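Long-range contacts in DNA-(apurinic or apyrimidinic site) endonuclease 2 (Xenopus laevis, PDB 6WCD), which cuts DNA next to abasic sites as a weak endonuclease and trims DNA ends as a 3'-5' exonuclease during repair of oxidative and alkylation damage: residues T77-E82 / Q123-N128; A253-C258 / G269-Y274. All blocks are in the same frame, centred on the assembly; numbering follows the deposited sequence.

Contact 1 (T77-E82 / Q123-N128)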
loop_
_atom_site.group_PDB
_atom_site.type_symbol
_atom_site.label_atom_id
_atom_site.label_comp_id
_atom_site.label_asym_id
_atom_site.label_seq_id
_atom_site.Cartn_x
_atom_site.Cartn_y
_atom_site.Cartn_z
ATOM N N THR A 77 10.627 -0.089 13.298
ATOM C CA THR A 77 11.716 -0.132 12.335
ATOM C C THR A 77 11.796 -1.531 11.748
ATOM O O THR A 77 11.939 -2.496 12.499
ATOM C CB THR A 77 13.020 0.238 13.026
ATOM O OG1 THR A 77 12.891 1.560 13.619
ATOM C CG2 THR A 77 14.177 0.278 12.058
ATOM N N PRO A 78 11.752 -1.683 10.434
ATOM C CA PRO A 78 11.701 -2.998 9.819
ATOM C C PRO A 78 13.036 -3.710 9.803
ATOM O O PRO A 78 14.111 -3.102 9.683
ATOM C CB PRO A 78 11.201 -2.712 8.397
ATOM C CG PRO A 78 11.626 -1.330 8.123
ATOM C CD PRO A 78 11.524 -0.607 9.423
ATOM N N GLN A 79 12.957 -5.039 9.877
ATOM C CA GLN A 79 14.145 -5.859 9.740
ATOM C C GLN A 79 14.610 -5.946 8.303
ATOM O O GLN A 79 15.800 -6.197 8.055
ATOM C CB GLN A 79 13.877 -7.266 10.306
ATOM C CG GLN A 79 13.894 -7.367 11.852
ATOM C CD GLN A 79 12.713 -6.741 12.584
ATOM O OE1 GLN A 79 11.654 -6.499 12.013
ATOM N NE2 GLN A 79 12.890 -6.507 13.888
ATOM N N ALA A 80 13.717 -5.732 7.345
ATOM C CA ALA A 80 14.039 -5.828 5.944
ATOM C C ALA A 80 13.096 -4.917 5.175
ATOM O O ALA A 80 11.992 -4.616 5.613
ATOM C CB ALA A 80 13.917 -7.260 5.428
ATOM N N ALA A 81 13.529 -4.504 3.993
ATOM C CA ALA A 81 12.711 -3.637 3.154
ATOM C C ALA A 81 13.189 -3.746 1.714
ATOM O O ALA A 81 14.386 -3.889 1.458
ATOM C CB ALA A 81 12.769 -2.165 3.598
ATOM N N GLU A 82 12.257 -3.686 0.785
ATOM C CA GLU A 82 12.563 -3.896 -0.622
ATOM C C GLU A 82 11.599 -3.153 -1.510
ATOM O O GLU A 82 10.401 -3.141 -1.224
ATOM C CB GLU A 82 12.518 -5.405 -0.911
ATOM C CG GLU A 82 13.025 -5.813 -2.261
ATOM C CD GLU A 82 13.069 -7.348 -2.472
ATOM O OE1 GLU A 82 12.952 -8.108 -1.502
ATOM O OE2 GLU A 82 13.238 -7.768 -3.626
ATOM N N GLN A 123 9.307 -5.460 6.260
ATOM C CA GLN A 123 9.087 -6.657 7.051
ATOM C C GLN A 123 9.416 -6.352 8.496
ATOM O O GLN A 123 10.489 -5.836 8.795
ATOM C CB GLN A 123 9.935 -7.796 6.492
ATOM C CG GLN A 123 9.665 -9.130 7.056
ATOM C CD GLN A 123 10.354 -10.190 6.217
ATOM O OE1 GLN A 123 11.537 -10.469 6.420
ATOM N NE2 GLN A 123 9.637 -10.752 5.251
ATOM N N HIS A 124 8.480 -6.705 9.384
ATOM C CA HIS A 124 8.462 -6.295 10.778
ATOM C C HIS A 124 8.325 -7.540 11.640
ATOM O O HIS A 124 7.444 -8.369 11.404
ATOM C CB HIS A 124 7.260 -5.369 11.030
ATOM C CG HIS A 124 7.180 -4.210 10.080
ATOM N ND1 HIS A 124 7.702 -2.972 10.363
ATOM C CD2 HIS A 124 6.693 -4.134 8.817
ATOM C CE1 HIS A 124 7.538 -2.183 9.308
ATOM N NE2 HIS A 124 6.923 -2.853 8.366
ATOM N N ARG A 125 9.091 -7.640 12.703
ATOM C CA ARG A 125 8.809 -8.714 13.653
ATOM C C ARG A 125 7.710 -8.248 14.604
ATOM O O ARG A 125 7.663 -7.075 15.001
ATOM C CB ARG A 125 10.057 -9.070 14.426
ATOM C CG ARG A 125 11.131 -9.725 13.562
ATOM C CD ARG A 125 10.722 -11.149 13.064
ATOM N NE ARG A 125 11.213 -12.202 13.963
ATOM C CZ ARG A 125 10.936 -13.503 13.859
ATOM N NH1 ARG A 125 11.458 -14.357 14.727
ATOM N NH2 ARG A 125 10.140 -13.968 12.911
ATOM N N ILE A 126 6.826 -9.173 14.964
ATOM C CA ILE A 126 5.690 -8.851 15.827
ATOM C C ILE A 126 5.570 -9.984 16.838
ATOM O O ILE A 126 6.008 -11.116 16.614
ATOM C CB ILE A 126 4.349 -8.660 15.074
ATOM C CG1 ILE A 126 3.963 -9.932 14.287
ATOM C CG2 ILE A 126 4.380 -7.406 14.221
ATOM C CD1 ILE A 126 2.518 -9.953 13.814
ATOM N N LEU A 127 4.962 -9.675 18.000
ATOM C CA LEU A 127 4.583 -10.677 18.977
ATOM C C LEU A 127 3.089 -10.932 18.858
ATOM O O LEU A 127 2.298 -9.994 18.920
ATOM C CB LEU A 127 4.950 -10.222 20.383
ATOM C CG LEU A 127 6.456 -10.034 20.605
ATOM C CD1 LEU A 127 6.680 -9.309 21.931
ATOM C CD2 LEU A 127 7.149 -11.372 20.608
ATOM N N ASN A 128 2.708 -12.183 18.654
ATOM C CA ASN A 128 1.317 -12.513 18.392
ATOM C C ASN A 128 0.551 -12.728 19.693
ATOM O O ASN A 128 1.054 -12.502 20.800
ATOM C CB ASN A 128 1.247 -13.733 17.450
ATOM C CG ASN A 128 1.574 -15.041 18.131
ATOM O OD1 ASN A 128 1.750 -15.176 19.352
ATOM N ND2 ASN A 128 1.593 -16.090 17.312
HETATM O O HOH W 1 9.514 -3.898 13.174
#
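Pro78 lays its CB over one face of the His124 imidazole, 4.2 Å from the ring centroid. Both residues are buried, and this CH-pi contact is the tightly packed side of the junction. The ring is fixed in place: with CG next to the backbone N (chi1 -52°), the imidazole turns back toward Pro78, while NE2 bonds to Thr122 and ND1 to the carbonyl of Thr76. Proline suits the spot because it is compact and has no N-H to satisfy; Pro78 also touches Asn53 and Tyr55 of strand 53-57.

The backbones then join in a classic beta bulge, Gln79 and Ala80 both facing Gln123. Gln79 N donates to Gln123 O at 2.8 Å, while Gln123 N returns a straighter bond to Ala80 O at 2.9 Å. The small methyl of Ala80 leaves room for the extended Gln123 chain on the same face of the sheet, Gln123 OE1 lying 4.1 Å from Ala80 CB and NE2 carried on to Thr137.

The looser side, partly exposed, belongs to Gln79 and Arg125. A bend at chi2 (72°) folds the glutamine back so that Gln79 OE1 accepts Arg125 N at 2.9 Å, the donor standing well above the carbonyl plane. Arg125 crosses it at about a right angle, Arg125 CG lying 3.5 Å from Gln79 CD, before its guanidinium leaves for Glu133 and Thr135.

Both ends of the Gln79 amide are used, OE1 by Arg125 N and NE2 by Ile312 O. The amide is therefore probably fixed in rotation, and through it a single polar side chain ties the 77-82 segment to strands 119-127 and 310-312.

Contact 2 (A253-C258 / G269-Y274)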
loop_
_atom_site.group_PDB
_atom_site.type_symbol
_atom_site.label_atom_id
_atom_site.label_comp_id
_atom_site.label_asym_id
_atom_site.label_seq_id
_atom_site.Cartn_x
_atom_site.Cartn_y
_atom_site.Cartn_z
ATOM N N ALA A 253 -19.443 3.717 2.267
ATOM C CA ALA A 253 -18.161 3.763 2.909
ATOM C C ALA A 253 -17.109 3.924 1.817
ATOM O O ALA A 253 -16.345 3.012 1.527
ATOM C CB ALA A 253 -17.907 2.489 3.684
ATOM N N PHE A 254 -17.043 5.119 1.255
ATOM C CA PHE A 254 -16.149 5.356 0.141
ATOM C C PHE A 254 -14.822 5.979 0.572
ATOM O O PHE A 254 -14.705 6.538 1.674
ATOM C CB PHE A 254 -16.820 6.246 -0.896
ATOM C CG PHE A 254 -18.188 5.724 -1.346
ATOM C CD1 PHE A 254 -18.409 4.361 -1.514
ATOM C CD2 PHE A 254 -19.209 6.605 -1.573
ATOM C CE1 PHE A 254 -19.655 3.882 -1.917
ATOM C CE2 PHE A 254 -20.459 6.141 -1.992
ATOM C CZ PHE A 254 -20.661 4.772 -2.168
ATOM N N THR A 255 -13.797 5.808 -0.266
ATOM C CA THR A 255 -12.468 6.329 0.012
ATOM C C THR A 255 -11.951 7.279 -1.051
ATOM O O THR A 255 -10.840 7.819 -0.908
ATOM C CB THR A 255 -11.464 5.207 0.198
ATOM O OG1 THR A 255 -11.304 4.439 -1.006
ATOM C CG2 THR A 255 -11.869 4.315 1.333
ATOM N N CYS A 256 -12.692 7.455 -2.154
ATOM C CA CYS A 256 -12.209 8.202 -3.297
ATOM C C CYS A 256 -13.359 8.919 -3.942
ATOM O O CYS A 256 -14.397 8.286 -4.236
ATOM C CB CYS A 256 -11.519 7.278 -4.290
ATOM S SG CYS A 256 -10.823 8.159 -5.759
ATOM N N TRP A 257 -13.158 10.224 -4.242
ATOM C CA TRP A 257 -14.133 11.089 -4.899
ATOM C C TRP A 257 -13.353 11.956 -5.884
ATOM O O TRP A 257 -12.310 12.547 -5.518
ATOM C CB TRP A 257 -14.870 11.998 -3.913
ATOM C CG TRP A 257 -15.479 11.318 -2.705
ATOM C CD1 TRP A 257 -16.750 10.953 -2.540
ATOM C CD2 TRP A 257 -14.776 10.921 -1.512
ATOM N NE1 TRP A 257 -16.931 10.361 -1.310
ATOM C CE2 TRP A 257 -15.707 10.316 -0.670
ATOM C CE3 TRP A 257 -13.453 11.033 -1.101
ATOM C CZ2 TRP A 257 -15.385 9.839 0.558
ATOM C CZ3 TRP A 257 -13.123 10.543 0.173
ATOM C CH2 TRP A 257 -14.059 9.940 0.951
ATOM N N CYS A 258 -13.886 12.150 -7.075
ATOM C CA CYS A 258 -13.139 12.955 -8.016
ATOM C C CYS A 258 -13.030 14.405 -7.567
ATOM O O CYS A 258 -13.883 14.931 -6.902
ATOM C CB CYS A 258 -13.697 12.842 -9.423
ATOM S SG CYS A 258 -15.366 13.526 -9.585
ATOM N N GLY A 269 -18.764 8.689 -4.970
ATOM C CA GLY A 269 -17.510 8.024 -4.644
ATOM C C GLY A 269 -17.485 6.513 -4.761
ATOM O O GLY A 269 -18.480 5.862 -5.090
ATOM N N THR A 270 -16.309 5.961 -4.449
ATOM C CA THR A 270 -16.043 4.530 -4.552
ATOM C C THR A 270 -15.070 4.142 -3.458
ATOM O O THR A 270 -14.278 4.968 -3.026
ATOM C CB THR A 270 -15.435 4.157 -5.904
ATOM O OG1 THR A 270 -16.149 4.805 -6.964
ATOM C CG2 THR A 270 -15.513 2.682 -6.080
ATOM N N ARG A 271 -15.115 2.865 -3.019
ATOM C CA ARG A 271 -14.122 2.335 -2.068
ATOM C C ARG A 271 -13.083 1.519 -2.867
ATOM O O ARG A 271 -13.414 0.437 -3.383
ATOM C CB ARG A 271 -14.743 1.480 -0.977
ATOM C CG ARG A 271 -13.680 1.101 0.124
ATOM C CD ARG A 271 -14.291 0.342 1.294
ATOM N NE ARG A 271 -14.748 -0.965 0.863
ATOM C CZ ARG A 271 -14.105 -2.108 1.056
ATOM N NH1 ARG A 271 -12.974 -2.157 1.732
ATOM N NH2 ARG A 271 -14.609 -3.215 0.532
ATOM N N ILE A 272 -11.871 2.053 -3.003
ATOM C CA ILE A 272 -10.810 1.418 -3.793
ATOM C C ILE A 272 -9.510 1.317 -2.994
ATOM O O ILE A 272 -8.482 0.863 -3.558
ATOM C CB ILE A 272 -10.576 2.118 -5.149
ATOM C CG1 ILE A 272 -10.242 3.607 -4.953
ATOM C CG2 ILE A 272 -11.769 1.866 -6.089
ATOM C CD1 ILE A 272 -9.760 4.268 -6.232
ATOM N N ASP A 273 -9.527 1.708 -1.743
ATOM C CA ASP A 273 -8.392 1.615 -0.829
ATOM C C ASP A 273 -8.694 0.577 0.239
ATOM O O ASP A 273 -9.746 0.605 0.891
ATOM C CB ASP A 273 -8.180 2.984 -0.235
ATOM C CG ASP A 273 -7.841 4.019 -1.310
ATOM O OD1 ASP A 273 -6.661 3.995 -1.826
ATOM O OD2 ASP A 273 -8.707 4.844 -1.705
ATOM N N TYR A 274 -7.757 -0.335 0.422
ATOM C CA TYR A 274 -7.935 -1.523 1.202
ATOM C C TYR A 274 -6.793 -1.754 2.152
ATOM O O TYR A 274 -5.653 -1.350 1.925
ATOM C CB TYR A 274 -8.008 -2.765 0.294
ATOM C CG TYR A 274 -9.104 -2.799 -0.713
ATOM C CD1 TYR A 274 -10.212 -3.568 -0.503
ATOM C CD2 TYR A 274 -8.982 -2.173 -1.927
ATOM C CE1 TYR A 274 -11.204 -3.694 -1.448
ATOM C CE2 TYR A 274 -9.981 -2.250 -2.856
ATOM C CZ TYR A 274 -11.068 -3.028 -2.637
ATOM O OH TYR A 274 -12.076 -3.190 -3.565
#
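Ala253 sets its carbonyl oxygen against the aliphatic part of Arg271, Ala253 O lying 3.3 Å from Arg271 CB. That oxygen sits at the edge of the guanidinium, near its plane, and is buried without a hydrogen-bond partner. The guanidinium forms salt bridges with Asp241 through NH2 and Asp192 through NE. The small side chain of Ala253 fits against Phe243 of helix 242-246.

Phe254 follows: one face of its ring covers the Gly269 carbonyl, with Gly269 O 3.5 Å above the Phe254 ring plane and over its centre. Gly269, with no side chain, lets the Trp257 ring and the Cys256 carbonyl come close to its CA.

Thr255 carries the polar core. Thr255 N donates to Thr270 O at 2.9 Å, and the hydroxyl, held between the backbone N and carbonyl carbon (chi1 64°), faces the other segment. There Thr255 OG1 donates to the anti lone pair of Asp273 OD2 at 2.7 Å. The same Thr255 OG1 accepts a nearly straight bond from Ile272 N at 3.2 Å. A threonine hydroxyl can give and take in this way, while CG2 packs on Arg271 CG.

Cys256 completes a classic beta bulge, sharing Thr270 O with Thr255 through a weak bond; Cys256 O takes Thr270 N in the carbonyl plane at 3.0 Å. Cys256 CB meets Ile272 CG1 at 3.9 Å, a modest apolar patch. Trp257 ends the walk with CD1 near Gly269 CA and NE1 bonded to Asn267.

Asp273 OD2 also bonds His300 ND1, so Thr255 probably helps to position Asp273, as a second-shell residue. The Asp-His pair is characteristic of the active site of DNase I-like AP endonucleases, and Asp273 is probably important for catalysis, as in its relatives.

Contact 1 and contact 2 lie on opposite sides of the chain's centre, their centres about 29 Å apart, yet both reach the same mixed sheet of the DNase I-like nuclease domain. Each is an antiparallel pairing interrupted by a classic bulge. Contact 1 is partly buried at the sheet's margin, away from the active site, and its glutamine and arginine ends turn to neighbouring strands. Contact 2 is the more buried, joining 256-257 to the broken strand 269-278 beside the catalytic residues. There a hydroxyl-carboxylate bond replaces the amide-to-backbone bond of contact 1, and one ring face meets a glycine carbonyl, where in contact 1 an imidazole face meets a proline CB.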